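Local structure of ThiJ/PfpI family protein (Pseudomonas syringae pv. tomato, 3EWN) at residues A141-W145 with G172-T176; D38-P42 with F89-G93; S127-A132 with A150-F154. The protein is of unknown function but has the DJ-1/PfpI fold of the class I glutamine amidotransferase-like superfamily, which includes enzymes that use a reactive cysteine. All blocks are in the same frame, centred on the assembly; numbering follows the deposited sequence.

Contact 1 (A141-W145 with G172-T176); sequences ATSHW and GAGVT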
# COMPACT_ATOMS: atom_id res chain seq x y z
N ALA A 141 15.31 -9.72 14.53
CA ALA A 141 14.39 -9.45 13.44
C ALA A 141 12.96 -9.62 13.91
O ALA A 141 12.69 -10.36 14.86
CB ALA A 141 14.68 -10.40 12.27
N THR A 142 12.05 -8.93 13.24
CA THR A 142 10.64 -9.02 13.59
C THR A 142 9.89 -9.65 12.42
O THR A 142 10.50 -10.06 11.44
CB THR A 142 10.05 -7.62 13.92
OG1 THR A 142 8.69 -7.77 14.35
CG2 THR A 142 10.09 -6.72 12.71
N SER A 143 8.57 -9.74 12.54
CA SER A 143 7.76 -10.34 11.48
C SER A 143 6.31 -10.09 11.86
O SER A 143 6.03 -9.33 12.79
CB SER A 143 8.03 -11.85 11.43
OG SER A 143 7.49 -12.43 10.25
N HIS A 144 5.37 -10.71 11.14
CA HIS A 144 3.97 -10.56 11.50
C HIS A 144 3.86 -11.24 12.86
O HIS A 144 4.61 -12.17 13.16
CB HIS A 144 3.08 -11.26 10.47
CG HIS A 144 1.61 -11.02 10.67
ND1 HIS A 144 0.84 -11.78 11.53
CD2 HIS A 144 0.78 -10.09 10.15
CE1 HIS A 144 -0.40 -11.32 11.52
NE2 HIS A 144 -0.47 -10.30 10.69
N TRP A 145 2.93 -10.79 13.70
CA TRP A 145 2.81 -11.39 15.02
C TRP A 145 2.47 -12.87 15.01
O TRP A 145 2.76 -13.58 15.97
CB TRP A 145 1.80 -10.63 15.88
CG TRP A 145 0.43 -10.49 15.28
CD1 TRP A 145 -0.08 -9.39 14.65
CD2 TRP A 145 -0.63 -11.46 15.31
NE1 TRP A 145 -1.39 -9.61 14.29
CE2 TRP A 145 -1.75 -10.88 14.68
CE3 TRP A 145 -0.73 -12.77 15.80
CZ2 TRP A 145 -2.96 -11.56 14.53
CZ3 TRP A 145 -1.94 -13.44 15.66
CH2 TRP A 145 -3.04 -12.84 15.03
N GLY A 172 10.52 -5.12 9.12
CA GLY A 172 9.31 -4.48 9.60
C GLY A 172 8.32 -5.54 10.02
O GLY A 172 8.38 -6.67 9.54
N ALA A 173 7.42 -5.20 10.93
CA ALA A 173 6.43 -6.16 11.40
C ALA A 173 5.32 -6.40 10.38
O ALA A 173 5.52 -6.21 9.18
CB ALA A 173 5.84 -5.68 12.72
N GLY A 174 4.16 -6.81 10.86
CA GLY A 174 3.05 -7.10 9.98
C GLY A 174 2.58 -6.00 9.03
O GLY A 174 2.62 -4.81 9.34
N VAL A 175 2.13 -6.46 7.86
CA VAL A 175 1.59 -5.63 6.79
C VAL A 175 1.89 -4.12 6.76
O VAL A 175 2.90 -3.69 6.20
CB VAL A 175 0.06 -5.83 6.71
CG1 VAL A 175 -0.50 -5.20 5.44
CG2 VAL A 175 -0.27 -7.33 6.76
N THR A 176 1.01 -3.32 7.35
CA THR A 176 1.16 -1.87 7.34
C THR A 176 2.46 -1.32 7.92
O THR A 176 2.82 -0.17 7.67
CB THR A 176 -0.03 -1.18 8.03
OG1 THR A 176 -0.12 -1.61 9.39
CG2 THR A 176 -1.33 -1.53 7.31

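Contact 2 (D38-P42 with F89-G93); sequences DLVGP and FAPGG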
# COMPACT_ATOMS: atom_id res chain seq x y z
N ASP A 38 2.26 -5.50 1.59
CA ASP A 38 3.61 -5.75 2.11
C ASP A 38 4.65 -5.19 1.16
O ASP A 38 5.71 -4.73 1.59
CB ASP A 38 3.85 -7.25 2.27
CG ASP A 38 3.10 -7.84 3.44
OD1 ASP A 38 2.18 -7.18 3.94
OD2 ASP A 38 3.44 -8.98 3.84
N LEU A 39 4.35 -5.26 -0.13
CA LEU A 39 5.24 -4.78 -1.17
C LEU A 39 5.08 -3.28 -1.41
O LEU A 39 6.06 -2.54 -1.45
CB LEU A 39 4.96 -5.52 -2.48
CG LEU A 39 5.65 -5.02 -3.75
CD1 LEU A 39 7.13 -5.34 -3.68
CD2 LEU A 39 5.03 -5.68 -4.96
N VAL A 40 3.83 -2.84 -1.56
CA VAL A 40 3.53 -1.45 -1.87
C VAL A 40 3.81 -0.40 -0.79
O VAL A 40 4.15 0.74 -1.11
CB VAL A 40 2.07 -1.33 -2.37
CG1 VAL A 40 1.68 0.13 -2.56
CG2 VAL A 40 1.93 -2.08 -3.69
N GLY A 41 3.65 -0.76 0.48
CA GLY A 41 3.94 0.20 1.53
C GLY A 41 5.38 0.63 1.32
O GLY A 41 5.68 1.82 1.19
N PRO A 42 6.32 -0.32 1.28
CA PRO A 42 7.73 0.02 1.07
C PRO A 42 7.97 0.62 -0.32
O PRO A 42 8.72 1.58 -0.46
CB PRO A 42 8.43 -1.33 1.24
CG PRO A 42 7.58 -2.03 2.24
CD PRO A 42 6.18 -1.71 1.76
N PHE A 89 14.93 -6.93 -0.72
CA PHE A 89 13.70 -6.88 0.07
C PHE A 89 12.74 -8.02 -0.23
O PHE A 89 12.58 -8.42 -1.38
CB PHE A 89 12.98 -5.55 -0.20
CG PHE A 89 11.58 -5.50 0.34
CD1 PHE A 89 11.32 -5.03 1.62
CD2 PHE A 89 10.50 -5.92 -0.45
CE1 PHE A 89 10.02 -4.97 2.12
CE2 PHE A 89 9.20 -5.87 0.04
CZ PHE A 89 8.95 -5.39 1.33
N ALA A 90 12.08 -8.53 0.82
CA ALA A 90 11.09 -9.59 0.65
C ALA A 90 9.80 -9.27 1.39
O ALA A 90 9.83 -8.94 2.58
CB ALA A 90 11.65 -10.92 1.15
N PRO A 91 8.66 -9.34 0.70
CA PRO A 91 7.35 -9.07 1.30
C PRO A 91 6.80 -10.36 1.91
O PRO A 91 7.36 -11.44 1.70
CB PRO A 91 6.52 -8.60 0.12
CG PRO A 91 7.02 -9.49 -0.99
CD PRO A 91 8.54 -9.44 -0.77
N GLY A 92 5.70 -10.23 2.65
CA GLY A 92 5.08 -11.37 3.29
C GLY A 92 3.83 -11.92 2.61
O GLY A 92 3.56 -11.67 1.44
N GLY A 93 3.06 -12.68 3.39
CA GLY A 93 1.85 -13.32 2.92
C GLY A 93 1.70 -14.56 3.78
O GLY A 93 2.24 -14.61 4.89

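Contact 3 (S127-A132 with A150-F154); sequences SLILGA and ALAGF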
# COMPACT_ATOMS: atom_id res chain seq x y z
N SER A 127 10.19 -12.03 6.54
CA SER A 127 11.39 -12.40 7.29
C SER A 127 11.57 -13.92 7.38
O SER A 127 12.63 -14.40 7.77
CB SER A 127 11.37 -11.76 8.69
OG SER A 127 10.09 -11.82 9.29
N LEU A 128 10.53 -14.68 7.04
CA LEU A 128 10.65 -16.14 7.05
C LEU A 128 11.51 -16.52 5.84
O LEU A 128 12.27 -17.48 5.88
CB LEU A 128 9.28 -16.82 6.93
CG LEU A 128 8.24 -16.67 8.04
CD1 LEU A 128 6.99 -17.46 7.66
CD2 LEU A 128 8.79 -17.15 9.38
N ILE A 129 11.38 -15.74 4.77
CA ILE A 129 12.15 -15.99 3.56
C ILE A 129 13.61 -15.65 3.83
O ILE A 129 14.50 -16.41 3.44
CB ILE A 129 11.61 -15.15 2.37
CG1 ILE A 129 10.20 -15.62 2.01
CG2 ILE A 129 12.55 -15.27 1.17
CD1 ILE A 129 9.49 -14.73 0.98
N LEU A 130 13.86 -14.53 4.51
CA LEU A 130 15.23 -14.12 4.84
C LEU A 130 15.87 -15.18 5.73
O LEU A 130 17.04 -15.53 5.57
CB LEU A 130 15.25 -12.79 5.60
CG LEU A 130 14.75 -11.51 4.92
CD1 LEU A 130 15.04 -10.33 5.83
CD2 LEU A 130 15.43 -11.33 3.57
N GLY A 131 15.09 -15.69 6.68
CA GLY A 131 15.61 -16.70 7.58
C GLY A 131 15.90 -18.01 6.87
O GLY A 131 16.96 -18.60 7.06
N ALA A 132 14.96 -18.47 6.05
CA ALA A 132 15.14 -19.72 5.33
C ALA A 132 16.30 -19.64 4.35
O ALA A 132 16.89 -20.66 4.00
CB ALA A 132 13.85 -20.09 4.60
N ALA A 150 8.76 -18.05 15.12
CA ALA A 150 9.31 -19.09 14.25
C ALA A 150 10.72 -18.74 13.78
O ALA A 150 11.53 -19.63 13.53
CB ALA A 150 8.39 -19.30 13.04
N LEU A 151 11.01 -17.44 13.69
CA LEU A 151 12.31 -16.96 13.23
C LEU A 151 13.50 -17.55 13.98
O LEU A 151 14.58 -17.69 13.42
CB LEU A 151 12.36 -15.43 13.30
CG LEU A 151 11.39 -14.69 12.39
CD1 LEU A 151 11.46 -13.19 12.67
CD2 LEU A 151 11.73 -14.99 10.92
N ALA A 152 13.29 -17.89 15.25
CA ALA A 152 14.35 -18.47 16.08
C ALA A 152 14.91 -19.74 15.45
O ALA A 152 16.08 -20.07 15.63
CB ALA A 152 13.81 -18.78 17.48
N GLY A 153 14.06 -20.45 14.71
CA GLY A 153 14.49 -21.68 14.06
C GLY A 153 15.51 -21.45 12.97
O GLY A 153 16.23 -22.38 12.59
N PHE A 154 15.58 -20.22 12.46
CA PHE A 154 16.52 -19.88 11.40
C PHE A 154 17.77 -19.23 11.99
O PHE A 154 18.62 -18.74 11.26
CB PHE A 154 15.88 -18.92 10.40
CG PHE A 154 14.68 -19.48 9.70
CD1 PHE A 154 14.78 -20.61 8.90
CD2 PHE A 154 13.44 -18.85 9.82
CE1 PHE A 154 13.67 -21.12 8.23
CE2 PHE A 154 12.32 -19.35 9.15
CZ PHE A 154 12.44 -20.48 8.35
O HOH W 1 18.78 -17.35 8.82

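Contact 1 (A141-W145 with G172-T176)
T142 lays its methyl CG2 against the peptide between G172 and A173, 3.4 Å from G172 C. With its hydroxyl anti to the backbone nitrogen (chi1 -176°), OG1 is carried past A173 CB and hydrogen-bonds to A161 O; a threonine suits the place because one branch packs while the other bonds. A173, with its single methyl, fits beside the backbone of the other loop.

The touching parts, 142-144 and 172-175, point within 5° of each other, yet no hydrogen bond joins them. The polar contact is a C-H···O approach from A173 CA to S143 O, 3.5 Å long with 129° at the hydrogen. In this Rossmann-like alpha/beta fold, 172-176 is the turn from sheet strand 169-172 into helix 177-189. The H144 side chain touches C124, at the strand-to-helix turn that is the nucleophile elbow in relatives, consistent with a cysteine-histidine site as in the family; C124 O also hydrogen-bonds to S143 OG.

G174 CA meets the H144 ring obliquely, 3.8 Å from H144 CD2; glycine, with only hydrogens on CA, lets the ring come this close. V175 CG2 lies at the ring's edge. H144 ND1 bonds to S146 OG and NE2 to M201 O of the second subunit.

Contact 2 (D38-P42 with F89-G93)
D38 and P91 bring the two backbones to their closest approach, 5.1 Å between CA atoms, where helix 36-46 packs against the C-terminal end of strand 87-90. This is the layering of a Rossmann-like alpha/beta sandwich: the strand lies inside the parallel part of the sheet, between 25-29 and 119-123, and the helix covers its end. The helix is kinked at P42, whose ring nitrogen has no hydrogen to give to the preceding turn.

D38 O is buried without a polar partner. F89 fills the place in front of it, with CZ at the ring edge 3.3 Å from D38 O. Having CG anti to the backbone nitrogen (chi1 168°), F89 extends from the strand toward the helix, and its side chain crosses that of P42 at about a right angle, with P42 CG 3.7 Å from F89 CZ. L39 adds CD1 beside F89 CE2. Proline suits position 91 as a compact apolar ring, with P91 CB 3.7 Å from D38 CB.

Beyond P91, G92 has no side chain, so its backbone comes right up to the carboxylate. Here G92 N gives D38 OD2 a weak hydrogen bond, 2.8 Å long but bent to 123° at the hydrogen.

Contact 3 (S127-A132 with A150-F154)
F154 lies flat against the end of helix 126-132, one face of its ring turned to the peptide that joins G131 to A132. G131 C is 3.3 Å above the ring plane, offset toward the rim, while A132 N is 3.5 Å above it and over the centre. The first torsion of F154 (chi1 -61°) sets CG anti to its carbonyl carbon and swings the ring toward the helix. Glycine suits 131 because, lacking a side chain, it leaves its backbone bare for the ring to lie on. The small A132 flanks the same ring, its CB 3.8 Å from F154 CE1.

L128 reaches across with a single methyl, CD2, which serves three partners: A150 CB, L151 CD2 and F154 CE2. Its side chain crosses that of L151 at about a right angle, the two touching through their CD2 methyls, 4.0 Å apart. L151 also presses CD2 to within 3.3 Å of S127 O, an oxygen already bonded to G131 N within the helix.

A water donates to both G131 O and F154 O, 2.8 Å from each, linking two carbonyls that could not bond each other.

The 3-10 segment lies against the C-terminal part of the helix that follows strand 119-123. Helix 231-240 closes over the apolar patch, with F233 on L128, A237 on A150 and L240 on F154, while L107 of helix 104-114 touches A132.

In the fold
From the N terminus, helix 36-46 supplies the first half of contact 2, and after 46 intervening residues the chain returns on strand 87-90 to close it, before either of the others opens. Strand 119-123 then leads into helix 126-132, which opens contact 3. Contact 1 opens at 141-145, contact 3 closes at 150-154, and contact 1 closes at 172-176, so these two cross. S127 OG, probably hydrogen-bonded to T142 O, joins them directly. V175 packs on D38, linking contacts 1 and 2; I129 reaches P91, linking contacts 3 and 2. Contacts 1 and 2 meet near C124, at the strand-to-helix turn where relatives commonly carry the reactive cysteine, while contact 3 ties the following helix to the 141-154 excursion.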